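Local coordinates for protein membrane-bound lytic murein transglycosylase A (Burkholderia pseudomallei, PDB 6QK4) that probably cleaves the beta-1,4-glycosidic bond between N-acetylmuramic acid and N-acetylglucosamine in peptidoglycan, leaving a 1,6-anhydro bond on the muramic acid residue, at residues K200-D204 and H205-G209; D160-E163 and A164-Q168; C65-A68 and M69-D72; S78-T81 and F82-Y86; V265-P269 and E270-A274. All blocks are in the same frame, centred on the assembly; numbering follows the deposited sequence.

In the fold
Along the chain the order is interaction 3, 4, 2, 1 and 5; in space they form two pairs, with interaction 5 between them. Interactions 3 and 4, on the successive helices 62-68 and 76-86, have centres about 10 Å apart and touch where Phe82 packs on Ala67, Ala68 and Leu71. Interactions 1 and 2 belong to the MltA-specific insert, their centres about 19 Å apart; both pack on helices 215-224 and 229-234. The centre of interaction 5, whose strand 272-274 belongs to the 3D region, lies about 8 Å from the centre of the chain. Local contacts along helices, at their ends and at turns thus occur in both halves.

Interaction 1 of 5, residues K200-D204 and H205-G209; sequences KWLLD and HGELG
Trp201 and His205, one helical turn apart, form an offset stack: the imidazole lies over the five-membered half of the indole, with centroids 3.8 Å apart and planes 15° from parallel. His205 CB continues the overlap as a CH-pi contact, 4.2 Å from the centroid of the Trp201 six-membered ring. Trp201 CG stands anti to its own backbone N (chi1 -163°), which swings the indole toward the C-terminal end of the helix and face to face with the histidine.

One hydrogen bond also holds the imidazole: His205 ND1 gives its N-H to Trp201 O at 3.0 Å, in the carbonyl plane and on a lone pair. The same oxygen accepts the backbone His205 N at 3.0 Å. The helix then stops in a Schellman motif, with Glu207 N bonded to Leu202 O at 2.7 Å and Gly206 N to Leu203 O at 2.9 Å. Gly206 is the C-prime residue, and glycine suits it because phi is positive (78°). Leu202 O also receives Leu208 N.

Apolar contacts close the turn. Leu208 CD1 meets Leu202 CD1 at 3.7 Å, and Leu203 CD2 lies against Leu208 CB. Leu202 and Leu208 face helix 215-224 at Ile218, while Trp201 and Leu202 reach Leu232 of helix 229-234; Glu207 turns to Trp221 and Arg228.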
loop_
_atom_site.group_PDB
_atom_site.type_symbol
_atom_site.label_atom_id
_atom_site.label_comp_id
_atom_site.label_asym_id
_atom_site.label_seq_id
_atom_site.Cartn_x
_atom_site.Cartn_y
_atom_site.Cartn_z
ATOM N N LYS A 200 -9.691 -18.683 -1.069
ATOM C CA LYS A 200 -9.353 -20.045 -1.454
ATOM C C LYS A 200 -10.476 -21.024 -1.121
ATOM O O LYS A 200 -10.739 -21.977 -1.874
ATOM C CB LYS A 200 -8.056 -20.455 -0.750
ATOM C CG LYS A 200 -7.651 -21.895 -1.031
ATOM C CD LYS A 200 -6.261 -22.172 -0.473
ATOM C CE LYS A 200 -5.852 -23.629 -0.705
ATOM N NZ LYS A 200 -4.374 -23.789 -0.443
ATOM N N TRP A 201 -11.163 -20.805 -0.004
ATOM C CA TRP A 201 -12.293 -21.667 0.305
ATOM C C TRP A 201 -13.388 -21.524 -0.744
ATOM O O TRP A 201 -13.944 -22.532 -1.214
ATOM C CB TRP A 201 -12.836 -21.354 1.706
ATOM C CG TRP A 201 -13.716 -22.461 2.207
ATOM C CD1 TRP A 201 -13.351 -23.502 2.998
ATOM C CD2 TRP A 201 -15.082 -22.638 1.899
ATOM N NE1 TRP A 201 -14.425 -24.314 3.239
ATOM C CE2 TRP A 201 -15.512 -23.816 2.565
ATOM C CE3 TRP A 201 -16.014 -21.901 1.157
ATOM C CZ2 TRP A 201 -16.798 -24.266 2.485
ATOM C CZ3 TRP A 201 -17.294 -22.360 1.069
ATOM C CH2 TRP A 201 -17.684 -23.543 1.722
ATOM N N LEU A 202 -13.717 -20.287 -1.142
ATOM C CA LEU A 202 -14.803 -20.169 -2.109
ATOM C C LEU A 202 -14.384 -20.765 -3.457
ATOM O O LEU A 202 -15.206 -21.369 -4.158
ATOM C CB LEU A 202 -15.240 -18.706 -2.243
ATOM C CG LEU A 202 -15.890 -18.063 -1.012
ATOM C CD1 LEU A 202 -15.885 -16.510 -1.081
ATOM C CD2 LEU A 202 -17.298 -18.602 -0.790
ATOM N N LEU A 203 -13.100 -20.647 -3.808
ATOM C CA LEU A 203 -12.625 -21.241 -5.054
ATOM C C LEU A 203 -12.605 -22.757 -4.952
ATOM O O LEU A 203 -13.181 -23.440 -5.801
ATOM C CB LEU A 203 -11.236 -20.724 -5.423
ATOM C CG LEU A 203 -11.002 -19.242 -5.743
ATOM C CD1 LEU A 203 -9.511 -18.990 -5.985
ATOM C CD2 LEU A 203 -11.835 -18.754 -6.924
ATOM N N ASP A 204 -11.957 -23.295 -3.901
ATOM C CA ASP A 204 -11.841 -24.746 -3.741
ATOM C C ASP A 204 -13.195 -25.427 -3.708
ATOM O O ASP A 204 -13.318 -26.588 -4.125
ATOM C CB ASP A 204 -11.077 -25.101 -2.470
ATOM C CG ASP A 204 -9.584 -24.840 -2.577
ATOM O OD1 ASP A 204 -9.127 -24.267 -3.596
ATOM O OD2 ASP A 204 -8.855 -25.194 -1.619
ATOM N N HIS A 205 -14.233 -24.745 -3.230
ATOM C CA HIS A 205 -15.564 -25.345 -3.191
ATOM C C HIS A 205 -16.466 -24.872 -4.329
ATOM O O HIS A 205 -17.683 -25.095 -4.284
ATOM C CB HIS A 205 -16.214 -25.078 -1.826
ATOM C CG HIS A 205 -15.510 -25.753 -0.685
ATOM N ND1 HIS A 205 -14.248 -25.391 -0.264
ATOM C CD2 HIS A 205 -15.890 -26.781 0.115
ATOM C CE1 HIS A 205 -13.876 -26.157 0.744
ATOM N NE2 HIS A 205 -14.858 -27.006 1.001
ATOM N N GLY A 206 -15.907 -24.218 -5.348
ATOM C CA GLY A 206 -16.707 -23.925 -6.521
ATOM C C GLY A 206 -17.662 -22.759 -6.409
ATOM O O GLY A 206 -18.436 -22.530 -7.342
ATOM N N GLU A 207 -17.616 -21.974 -5.326
ATOM C CA GLU A 207 -18.546 -20.847 -5.225
ATOM C C GLU A 207 -18.095 -19.636 -6.035
ATOM O O GLU A 207 -18.927 -18.772 -6.362
ATOM C CB GLU A 207 -18.748 -20.459 -3.754
ATOM C CG GLU A 207 -19.438 -21.578 -2.963
ATOM C CD GLU A 207 -20.958 -21.582 -3.132
ATOM O OE1 GLU A 207 -21.546 -20.539 -3.521
ATOM O OE2 GLU A 207 -21.570 -22.646 -2.864
ATOM N N LEU A 208 -16.809 -19.558 -6.364
ATOM C CA LEU A 208 -16.246 -18.436 -7.108
ATOM C C LEU A 208 -15.398 -18.981 -8.234
ATOM O O LEU A 208 -14.667 -19.959 -8.037
ATOM C CB LEU A 208 -15.338 -17.523 -6.246
ATOM C CG LEU A 208 -16.041 -16.537 -5.315
ATOM C CD1 LEU A 208 -15.024 -15.710 -4.540
ATOM C CD2 LEU A 208 -17.097 -15.653 -6.032
ATOM N N GLY A 209 -15.453 -18.308 -9.398
ATOM C CA GLY A 209 -14.600 -18.696 -10.507
ATOM C C GLY A 209 -13.155 -18.236 -10.354
ATOM O O GLY A 209 -12.851 -17.302 -9.609
#

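Interaction 2 of 5, residues D160-E163 and A164-Q168; sequences DPIE and AFFLQ
Ala164, Phe165, Phe166 and Leu167 each give their N-H to the carbonyl four residues back, from Asp160 to Glu163, at 2.9 to 3.1 Å between N and O, making the first turn of helix 161-170 regular.

Just ahead of it Asp160 is the N-cap. Its OD1 takes Glu163 N at 2.9 Å, nearly straight (159°), on the anti side of the carboxylate and somewhat out of its plane; Ile162 N adds a weak bond to the same oxygen. These N-H groups lack a preceding helical carbonyl, and the short Asp160 side chain supplies an acceptor instead. Pro161 fits the next position because a ring nitrogen without hydrogen loses nothing there.

Ile162 and Phe166 lie side by side, pointing the same way. Ile162 CG2, anti to the backbone N, comes to the edge of the Phe166 ring in its plane, 3.6 Å from Phe166 CE2. Over one face of that ring sits Phe165 CD1, 4.0 Å above.

Ile162 and Phe166 lean on Ile218 of helix 215-224, while Ala164 and Leu167 cover Leu125 of strand 123-126. This is a classical aspartate N-cap followed by proline, beginning a helix packed between other elements of the MltA-specific insert.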
loop_
_atom_site.group_PDB
_atom_site.type_symbol
_atom_site.label_atom_id
_atom_site.label_comp_id
_atom_site.label_asym_id
_atom_site.label_seq_id
_atom_site.Cartn_x
_atom_site.Cartn_y
_atom_site.Cartn_z
ATOM N N ASP A 160 -19.258 -3.421 7.528
ATOM C CA ASP A 160 -19.194 -4.568 6.657
ATOM C C ASP A 160 -18.315 -5.623 7.326
ATOM O O ASP A 160 -17.204 -5.290 7.777
ATOM C CB ASP A 160 -18.601 -4.149 5.312
ATOM C CG ASP A 160 -18.677 -5.240 4.291
ATOM O OD1 ASP A 160 -17.959 -6.239 4.448
ATOM O OD2 ASP A 160 -19.490 -5.105 3.355
ATOM N N PRO A 161 -18.751 -6.883 7.383
ATOM C CA PRO A 161 -17.965 -7.906 8.106
ATOM C C PRO A 161 -16.816 -8.408 7.239
ATOM O O PRO A 161 -15.793 -8.848 7.780
ATOM C CB PRO A 161 -19.001 -9.002 8.416
ATOM C CG PRO A 161 -20.003 -8.880 7.323
ATOM C CD PRO A 161 -20.076 -7.375 6.988
ATOM N N ILE A 162 -16.970 -8.313 5.914
ATOM C CA ILE A 162 -15.887 -8.673 4.988
ATOM C C ILE A 162 -14.758 -7.650 5.052
ATOM O O ILE A 162 -13.576 -8.014 5.116
ATOM C CB ILE A 162 -16.406 -8.822 3.539
ATOM C CG1 ILE A 162 -17.588 -9.796 3.459
ATOM C CG2 ILE A 162 -15.258 -9.224 2.587
ATOM C CD1 ILE A 162 -17.211 -11.230 3.680
ATOM N N GLU A 163 -15.092 -6.352 5.065
ATOM C CA GLU A 163 -14.063 -5.341 5.295
ATOM C C GLU A 163 -13.357 -5.519 6.638
ATOM O O GLU A 163 -12.143 -5.317 6.727
ATOM C CB GLU A 163 -14.658 -3.939 5.205
ATOM C CG GLU A 163 -15.286 -3.663 3.857
ATOM C CD GLU A 163 -15.843 -2.253 3.699
ATOM O OE1 GLU A 163 -15.422 -1.341 4.423
ATOM O OE2 GLU A 163 -16.710 -2.068 2.806
ATOM N N ALA A 164 -14.107 -5.829 7.707
ATOM C CA ALA A 164 -13.485 -6.067 9.006
ATOM C C ALA A 164 -12.493 -7.223 8.928
ATOM O O ALA A 164 -11.384 -7.153 9.465
ATOM C CB ALA A 164 -14.574 -6.382 10.053
ATOM N N PHE A 165 -12.899 -8.299 8.269
ATOM C CA PHE A 165 -12.045 -9.458 8.073
ATOM C C PHE A 165 -10.759 -9.083 7.363
ATOM O O PHE A 165 -9.676 -9.525 7.751
ATOM C CB PHE A 165 -12.816 -10.487 7.261
ATOM C CG PHE A 165 -12.099 -11.770 7.059
ATOM C CD1 PHE A 165 -11.204 -11.929 5.986
ATOM C CD2 PHE A 165 -12.341 -12.854 7.931
ATOM C CE1 PHE A 165 -10.547 -13.156 5.766
ATOM C CE2 PHE A 165 -11.702 -14.111 7.710
ATOM C CZ PHE A 165 -10.820 -14.251 6.634
ATOM N N PHE A 166 -10.856 -8.312 6.280
ATOM C CA PHE A 166 -9.618 -7.959 5.569
ATOM C C PHE A 166 -8.812 -6.887 6.256
ATOM O O PHE A 166 -7.597 -6.825 6.044
ATOM C CB PHE A 166 -9.939 -7.574 4.121
ATOM C CG PHE A 166 -10.249 -8.799 3.292
ATOM C CD1 PHE A 166 -9.255 -9.747 3.058
ATOM C CD2 PHE A 166 -11.527 -9.065 2.859
ATOM C CE1 PHE A 166 -9.532 -10.902 2.366
ATOM C CE2 PHE A 166 -11.807 -10.214 2.143
ATOM C CZ PHE A 166 -10.823 -11.138 1.904
ATOM N N LEU A 167 -9.429 -6.097 7.139
ATOM C CA LEU A 167 -8.624 -5.227 7.977
ATOM C C LEU A 167 -7.793 -6.060 8.938
ATOM O O LEU A 167 -6.631 -5.733 9.197
ATOM C CB LEU A 167 -9.528 -4.247 8.730
ATOM C CG LEU A 167 -8.928 -3.409 9.836
ATOM C CD1 LEU A 167 -8.035 -2.386 9.159
ATOM C CD2 LEU A 167 -9.978 -2.671 10.581
ATOM N N GLN A 168 -8.386 -7.138 9.488
ATOM C CA GLN A 168 -7.602 -8.072 10.293
ATOM C C GLN A 168 -6.437 -8.671 9.516
ATOM O O GLN A 168 -5.357 -8.837 10.077
ATOM C CB GLN A 168 -8.480 -9.197 10.830
ATOM C CG GLN A 168 -9.332 -8.773 11.972
ATOM C CD GLN A 168 -10.299 -9.865 12.361
ATOM O OE1 GLN A 168 -10.991 -10.436 11.525
ATOM N NE2 GLN A 168 -10.375 -10.123 13.648
#

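Interaction 3 of 5, residues C65-A68 and M69-D72; sequences CAAA and MRLD
The carbonyl oxygen of Ala68 is gripped by two donors: Leu71 N at 3.1 Å and a water at 2.8 Å. That water gives a second bond to Leu71 O, 2.7 Å away, and so bridges the two carbonyls at the ends of a type I beta turn from Ala68 to Leu71. The amide of Leu71 points almost straight at Ala68 O (166°) but arrives from above the carbonyl plane.

The remaining backbone bonds tell how helix 62-68 runs out. Met69 N still reaches four residues back, to Cys65 O at 3.1 Å, with a weaker bond to Ala66 O. Arg70 N reaches back only three, to Ala67 O at 3.0 Å, and Leu71 N repeats that shorter span.

Side chains pack around these carbonyls. Met69 CG, set by chi1 (-64°), lies 3.3 Å from Cys65 O, and bends at chi2 and chi3 turn the thioether end back to Cys52 and Arg49 of helix 44-55. Arg70 CG stands beside its backbone N, 3.5 Å from Ala66 O, and a bend at chi3 brings the guanidinium back, with Arg70 NH1 4.0 Å from Ala67 CA. The small methyls of Ala67 and Ala68 leave room for the aromatic rings of helix 76-86 to come close. Cys65, on the side of the helix turned to helix 44-55, forms its disulfide with Cys52.

Backbone carbonyls at a helix end lack helical N-H partners; here turn amides and a bridging water take up that role, while the disulfide ties the same helix covalently to helix 44-55.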
loop_
_atom_site.group_PDB
_atom_site.type_symbol
_atom_site.label_atom_id
_atom_site.label_comp_id
_atom_site.label_asym_id
_atom_site.label_seq_id
_atom_site.Cartn_x
_atom_site.Cartn_y
_atom_site.Cartn_z
ATOM N N CYS A 65 14.000 22.217 -4.323
ATOM C CA CYS A 65 12.817 22.399 -3.494
ATOM C C CYS A 65 12.259 23.813 -3.617
ATOM O O CYS A 65 11.036 23.998 -3.695
ATOM C CB CYS A 65 13.122 22.057 -2.050
ATOM S SG CYS A 65 13.028 20.237 -1.875
ATOM N N ALA A 66 13.131 24.824 -3.692
ATOM C CA ALA A 66 12.632 26.182 -3.929
ATOM C C ALA A 66 11.852 26.274 -5.249
ATOM O O ALA A 66 10.763 26.864 -5.297
ATOM C CB ALA A 66 13.793 27.196 -3.873
ATOM N N ALA A 67 12.384 25.694 -6.329
ATOM C CA ALA A 67 11.680 25.714 -7.607
ATOM C C ALA A 67 10.415 24.888 -7.534
ATOM O O ALA A 67 9.398 25.242 -8.139
ATOM C CB ALA A 67 12.588 25.195 -8.715
ATOM N N ALA A 68 10.461 23.781 -6.778
ATOM C CA ALA A 68 9.303 22.890 -6.748
ATOM C C ALA A 68 8.096 23.594 -6.143
ATOM O O ALA A 68 6.954 23.340 -6.558
ATOM C CB ALA A 68 9.646 21.620 -5.975
ATOM N N MET A 69 8.323 24.491 -5.188
ATOM C CA MET A 69 7.213 25.173 -4.549
ATOM C C MET A 69 6.524 26.135 -5.510
ATOM O O MET A 69 5.412 26.591 -5.216
ATOM C CB MET A 69 7.713 25.914 -3.290
ATOM C CG MET A 69 8.246 24.999 -2.212
ATOM S SD MET A 69 7.022 23.782 -1.637
ATOM C CE MET A 69 8.016 22.321 -1.568
ATOM N N ARG A 70 7.129 26.434 -6.654
ATOM C CA ARG A 70 6.459 27.287 -7.636
ATOM C C ARG A 70 5.565 26.510 -8.617
ATOM O O ARG A 70 4.898 27.120 -9.456
ATOM C CB ARG A 70 7.516 28.139 -8.373
ATOM C CG ARG A 70 8.609 28.664 -7.381
ATOM C CD ARG A 70 9.241 30.014 -7.752
ATOM N NE ARG A 70 9.461 30.149 -9.190
ATOM C CZ ARG A 70 10.606 29.848 -9.798
ATOM N NH1 ARG A 70 11.630 29.387 -9.086
ATOM N NH2 ARG A 70 10.727 30.000 -11.115
ATOM N N LEU A 71 5.543 25.186 -8.553
ATOM C CA LEU A 71 4.792 24.388 -9.527
ATOM C C LEU A 71 3.374 24.146 -9.053
ATOM O O LEU A 71 3.175 23.799 -7.888
ATOM C CB LEU A 71 5.455 23.026 -9.690
ATOM C CG LEU A 71 6.908 23.081 -10.154
ATOM C CD1 LEU A 71 7.454 21.704 -10.150
ATOM C CD2 LEU A 71 7.016 23.731 -11.573
ATOM N N ASP A 72 2.379 24.233 -9.953
ATOM C CA ASP A 72 1.057 23.770 -9.558
ATOM C C ASP A 72 0.890 22.307 -10.005
ATOM O O ASP A 72 1.694 21.757 -10.757
ATOM C CB ASP A 72 -0.031 24.684 -10.142
ATOM C CG ASP A 72 -0.069 24.655 -11.655
ATOM O OD1 ASP A 72 -0.371 23.595 -12.206
ATOM O OD2 ASP A 72 0.186 25.718 -12.303
HETATM O O HOH W 1 4.528 22.059 -6.278
#

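Interaction 4 of 5, residues S78-T81 and F82-Y86; sequences SART and FFETY
Thr81 O receives two bonds from Thr85, one from the backbone N at 2.9 Å and one from the hydroxyl OG1 at 2.7 Å. The donors come from opposite faces of the carbonyl plane. With Thr85 OG1 anti to the carbonyl carbon (chi1 -65°), the hydroxyl turns back along the helix, a way for threonine to pair its polar group with the chain. The two threonines lie side by side, and Thr81 OG1 bonds Gly77 O likewise, one turn earlier.

One step back, the aliphatic part of Arg80 touches the Glu84 carboxylate, Arg80 CG being 3.5 Å from Glu84 OE2. The charged ends diverge, Arg80 NH1 staying 5.1 Å from Glu84 OE2. Both find Trp36, whose NE1 binds Glu84 OE2 while its O binds Arg80 NH1 and its ring makes a cation-pi contact with Arg80; Arg80 NH2 also bonds Asp39 O.

On the buried side Phe83 CD2 lies 3.1 Å from Ala79 O, and Phe82 CD2 stands 3.8 Å above the centre of the Phe83 ring. Bulky phenylalanines fill this side of helix 76-86: Phe82 against helices 62-68 and 44-55, Phe83 against Leu48 and strand 298-307.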
loop_
_atom_site.group_PDB
_atom_site.type_symbol
_atom_site.label_atom_id
_atom_site.label_comp_id
_atom_site.label_asym_id
_atom_site.label_seq_id
_atom_site.Cartn_x
_atom_site.Cartn_y
_atom_site.Cartn_z
ATOM N N SER A 78 5.056 21.824 -17.297
ATOM C CA SER A 78 6.056 22.503 -16.504
ATOM C C SER A 78 6.706 21.564 -15.502
ATOM O O SER A 78 7.901 21.703 -15.208
ATOM C CB SER A 78 5.459 23.709 -15.762
ATOM O OG SER A 78 4.969 24.684 -16.686
ATOM N N ALA A 79 5.921 20.646 -14.898
ATOM C CA ALA A 79 6.527 19.682 -13.986
ATOM C C ALA A 79 7.550 18.818 -14.712
ATOM O O ALA A 79 8.628 18.556 -14.157
ATOM C CB ALA A 79 5.453 18.783 -13.340
ATOM N N ARG A 80 7.241 18.385 -15.955
ATOM C CA ARG A 80 8.209 17.578 -16.710
ATOM C C ARG A 80 9.492 18.383 -16.921
ATOM O O ARG A 80 10.602 17.875 -16.730
ATOM C CB ARG A 80 7.631 17.141 -18.065
ATOM C CG ARG A 80 8.479 16.113 -18.814
ATOM C CD ARG A 80 7.764 15.625 -20.051
ATOM N NE ARG A 80 6.496 14.918 -19.790
ATOM C CZ ARG A 80 6.401 13.635 -19.400
ATOM N NH1 ARG A 80 7.505 12.884 -19.169
ATOM N NH2 ARG A 80 5.192 13.103 -19.217
ATOM N N THR A 81 9.344 19.653 -17.298
ATOM C CA THR A 81 10.541 20.489 -17.497
ATOM C C THR A 81 11.348 20.634 -16.217
ATOM O O THR A 81 12.597 20.555 -16.206
ATOM C CB THR A 81 10.094 21.834 -18.037
ATOM O OG1 THR A 81 9.543 21.565 -19.309
ATOM C CG2 THR A 81 11.284 22.789 -18.139
ATOM N N PHE A 82 10.652 20.781 -15.097
ATOM C CA PHE A 82 11.342 20.853 -13.827
ATOM C C PHE A 82 12.175 19.602 -13.576
ATOM O O PHE A 82 13.303 19.692 -13.113
ATOM C CB PHE A 82 10.303 21.053 -12.702
ATOM C CG PHE A 82 10.829 20.774 -11.342
ATOM C CD1 PHE A 82 11.495 21.756 -10.677
ATOM C CD2 PHE A 82 10.612 19.545 -10.708
ATOM C CE1 PHE A 82 12.005 21.594 -9.407
ATOM C CE2 PHE A 82 11.132 19.353 -9.419
ATOM C CZ PHE A 82 11.817 20.384 -8.745
ATOM N N PHE A 83 11.568 18.408 -13.689
ATOM C CA PHE A 83 12.337 17.210 -13.350
ATOM C C PHE A 83 13.542 17.058 -14.298
ATOM O O PHE A 83 14.631 16.667 -13.872
ATOM C CB PHE A 83 11.416 15.974 -13.402
ATOM C CG PHE A 83 10.481 15.898 -12.252
ATOM C CD1 PHE A 83 10.998 15.672 -10.980
ATOM C CD2 PHE A 83 9.114 16.027 -12.407
ATOM C CE1 PHE A 83 10.137 15.557 -9.846
ATOM C CE2 PHE A 83 8.249 15.907 -11.285
ATOM C CZ PHE A 83 8.775 15.686 -10.030
ATOM N N GLU A 84 13.355 17.421 -15.575
ATOM C CA GLU A 84 14.416 17.256 -16.577
ATOM C C GLU A 84 15.538 18.243 -16.329
ATOM O O GLU A 84 16.700 17.948 -16.612
ATOM C CB GLU A 84 13.840 17.420 -17.995
ATOM C CG GLU A 84 12.945 16.227 -18.438
ATOM C CD GLU A 84 12.434 16.414 -19.812
ATOM O OE1 GLU A 84 12.828 17.458 -20.423
ATOM O OE2 GLU A 84 11.637 15.614 -20.309
ATOM N N THR A 85 15.220 19.390 -15.720
ATOM C CA THR A 85 16.145 20.487 -15.481
ATOM C C THR A 85 16.888 20.342 -14.159
ATOM O O THR A 85 18.075 20.682 -14.079
ATOM C CB THR A 85 15.364 21.828 -15.481
ATOM O OG1 THR A 85 14.809 22.074 -16.775
ATOM C CG2 THR A 85 16.225 23.025 -15.065
ATOM N N TYR A 86 16.214 19.871 -13.092
ATOM C CA TYR A 86 16.822 19.876 -11.774
ATOM C C TYR A 86 17.411 18.540 -11.357
ATOM O O TYR A 86 18.114 18.495 -10.339
ATOM C CB TYR A 86 15.809 20.358 -10.729
ATOM C CG TYR A 86 15.660 21.859 -10.790
ATOM C CD1 TYR A 86 14.757 22.458 -11.670
ATOM C CD2 TYR A 86 16.409 22.677 -9.942
ATOM C CE1 TYR A 86 14.626 23.896 -11.721
ATOM C CE2 TYR A 86 16.284 24.073 -10.001
ATOM C CZ TYR A 86 15.387 24.655 -10.896
ATOM O OH TYR A 86 15.236 26.036 -10.966
#

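Interaction 5 of 5, residues V265-P269 and E270-A274; sequences VPLTP and ERSIA
A type II beta turn from Thr268 to Arg271 delivers the chain into strand 272-274, within the 3D family region. Its closing bond runs from Arg271 N to Thr268 O at 3.0 Å, the donor standing above the carbonyl plane. Pro269 suits the second position, where phi is near -53°. Glu270 takes the third with a positive phi of 55°, an uncommon backbone shape for a residue with a side chain, and its CB is pressed to 3.2 Å from Pro269 O.

A serine side chain makes the second link. Ser272 OG accepts Thr268 N at 2.9 Å along a nearly straight line (168°), a role within reach of serine's short side chain. Ser272 OG stands beside its backbone N, which turns the hydroxyl back to Thr268. The same hydroxyl bonds Gln306 OE1 of strand 298-307, and Leu267 CD2 rests 3.9 Å from Ser272 CB. On the turn's other flank, Thr268 CG2 meets Arg271 CB at 3.8 Å.

The longer polar ends leave the turn: Arg271 forms a salt bridge with Asp39 and bonds Leu302 O and Ile42 O, and Glu270 OE1 bonds Tyr320 OH. Strand 272-274 runs parallel to 298-307 and antiparallel to 317-324, consistent with the double-psi beta-barrel of 3D domains, and the turn sets its entry.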
loop_
_atom_site.group_PDB
_atom_site.type_symbol
_atom_site.label_atom_id
_atom_site.label_comp_id
_atom_site.label_asym_id
_atom_site.label_seq_id
_atom_site.Cartn_x
_atom_site.Cartn_y
_atom_site.Cartn_z
ATOM N N VAL A 265 6.033 11.675 6.284
ATOM C CA VAL A 265 5.081 12.482 5.532
ATOM C C VAL A 265 3.958 11.583 5.065
ATOM O O VAL A 265 4.173 10.391 4.836
ATOM C CB VAL A 265 5.759 13.212 4.345
ATOM C CG1 VAL A 265 6.814 14.130 4.890
ATOM C CG2 VAL A 265 6.384 12.236 3.334
ATOM N N PRO A 266 2.772 12.130 4.849
ATOM C CA PRO A 266 1.671 11.333 4.271
ATOM C C PRO A 266 2.053 10.781 2.898
ATOM O O PRO A 266 2.591 11.501 2.048
ATOM C CB PRO A 266 0.538 12.351 4.125
ATOM C CG PRO A 266 0.874 13.483 5.030
ATOM C CD PRO A 266 2.399 13.530 5.122
ATOM N N LEU A 267 1.785 9.507 2.692
ATOM C CA LEU A 267 2.003 8.871 1.368
ATOM C C LEU A 267 0.993 9.354 0.333
ATOM O O LEU A 267 -0.179 9.583 0.634
ATOM C CB LEU A 267 1.909 7.352 1.511
ATOM C CG LEU A 267 2.825 6.739 2.575
ATOM C CD1 LEU A 267 2.647 5.236 2.709
ATOM C CD2 LEU A 267 4.247 7.039 2.170
ATOM N N THR A 268 1.441 9.433 -0.951
ATOM C CA THR A 268 0.543 9.834 -2.032
ATOM C C THR A 268 0.180 8.620 -2.883
ATOM O O THR A 268 1.083 7.906 -3.357
ATOM C CB THR A 268 1.265 10.872 -2.896
ATOM O OG1 THR A 268 1.590 11.985 -2.073
ATOM C CG2 THR A 268 0.321 11.368 -4.050
ATOM N N PRO A 269 -1.094 8.317 -3.088
ATOM C CA PRO A 269 -1.454 7.138 -3.895
ATOM C C PRO A 269 -0.774 7.150 -5.256
ATOM O O PRO A 269 -0.802 8.150 -5.961
ATOM C CB PRO A 269 -2.978 7.254 -4.041
ATOM C CG PRO A 269 -3.431 7.960 -2.694
ATOM C CD PRO A 269 -2.263 9.009 -2.506
ATOM N N GLU A 270 -0.224 6.005 -5.650
ATOM C CA GLU A 270 0.510 5.817 -6.919
ATOM C C GLU A 270 1.663 6.779 -7.142
ATOM O O GLU A 270 2.155 6.901 -8.288
ATOM C CB GLU A 270 -0.452 5.850 -8.102
ATOM C CG GLU A 270 -1.503 4.743 -7.948
ATOM C CD GLU A 270 -2.090 4.322 -9.337
ATOM O OE1 GLU A 270 -1.327 3.891 -10.262
ATOM O OE2 GLU A 270 -3.333 4.444 -9.458
ATOM N N ARG A 271 2.192 7.413 -6.072
ATOM C CA ARG A 271 3.364 8.252 -6.232
ATOM C C ARG A 271 4.361 8.025 -5.115
ATOM O O ARG A 271 5.340 8.781 -5.039
ATOM C CB ARG A 271 3.018 9.754 -6.256
ATOM C CG ARG A 271 2.181 10.200 -7.500
ATOM C CD ARG A 271 3.088 10.143 -8.749
ATOM N NE ARG A 271 2.250 10.384 -9.923
ATOM C CZ ARG A 271 2.701 10.248 -11.168
ATOM N NH1 ARG A 271 3.981 9.911 -11.328
ATOM N NH2 ARG A 271 1.846 10.403 -12.241
ATOM N N SER A 272 4.104 7.071 -4.202
ATOM C CA SER A 272 5.010 6.756 -3.109
ATOM C C SER A 272 5.331 5.290 -3.170
ATOM O O SER A 272 4.440 4.476 -3.459
ATOM C CB SER A 272 4.365 7.023 -1.728
ATOM O OG SER A 272 4.139 8.398 -1.496
ATOM N N ILE A 273 6.590 4.932 -2.940
ATOM C CA ILE A 273 6.961 3.527 -2.813
ATOM C C ILE A 273 7.691 3.303 -1.481
ATOM O O ILE A 273 8.343 4.194 -0.923
ATOM C CB ILE A 273 7.854 3.031 -3.957
ATOM C CG1 ILE A 273 9.101 3.935 -4.143
ATOM C CG2 ILE A 273 6.970 2.783 -5.254
ATOM C CD1 ILE A 273 10.129 3.263 -5.126
ATOM N N ALA A 274 7.506 2.091 -0.940
ATOM C CA ALA A 274 8.378 1.586 0.096
ATOM C C ALA A 274 9.579 0.872 -0.531
ATOM O O ALA A 274 9.438 0.154 -1.547
ATOM C CB ALA A 274 7.595 0.618 1.002
#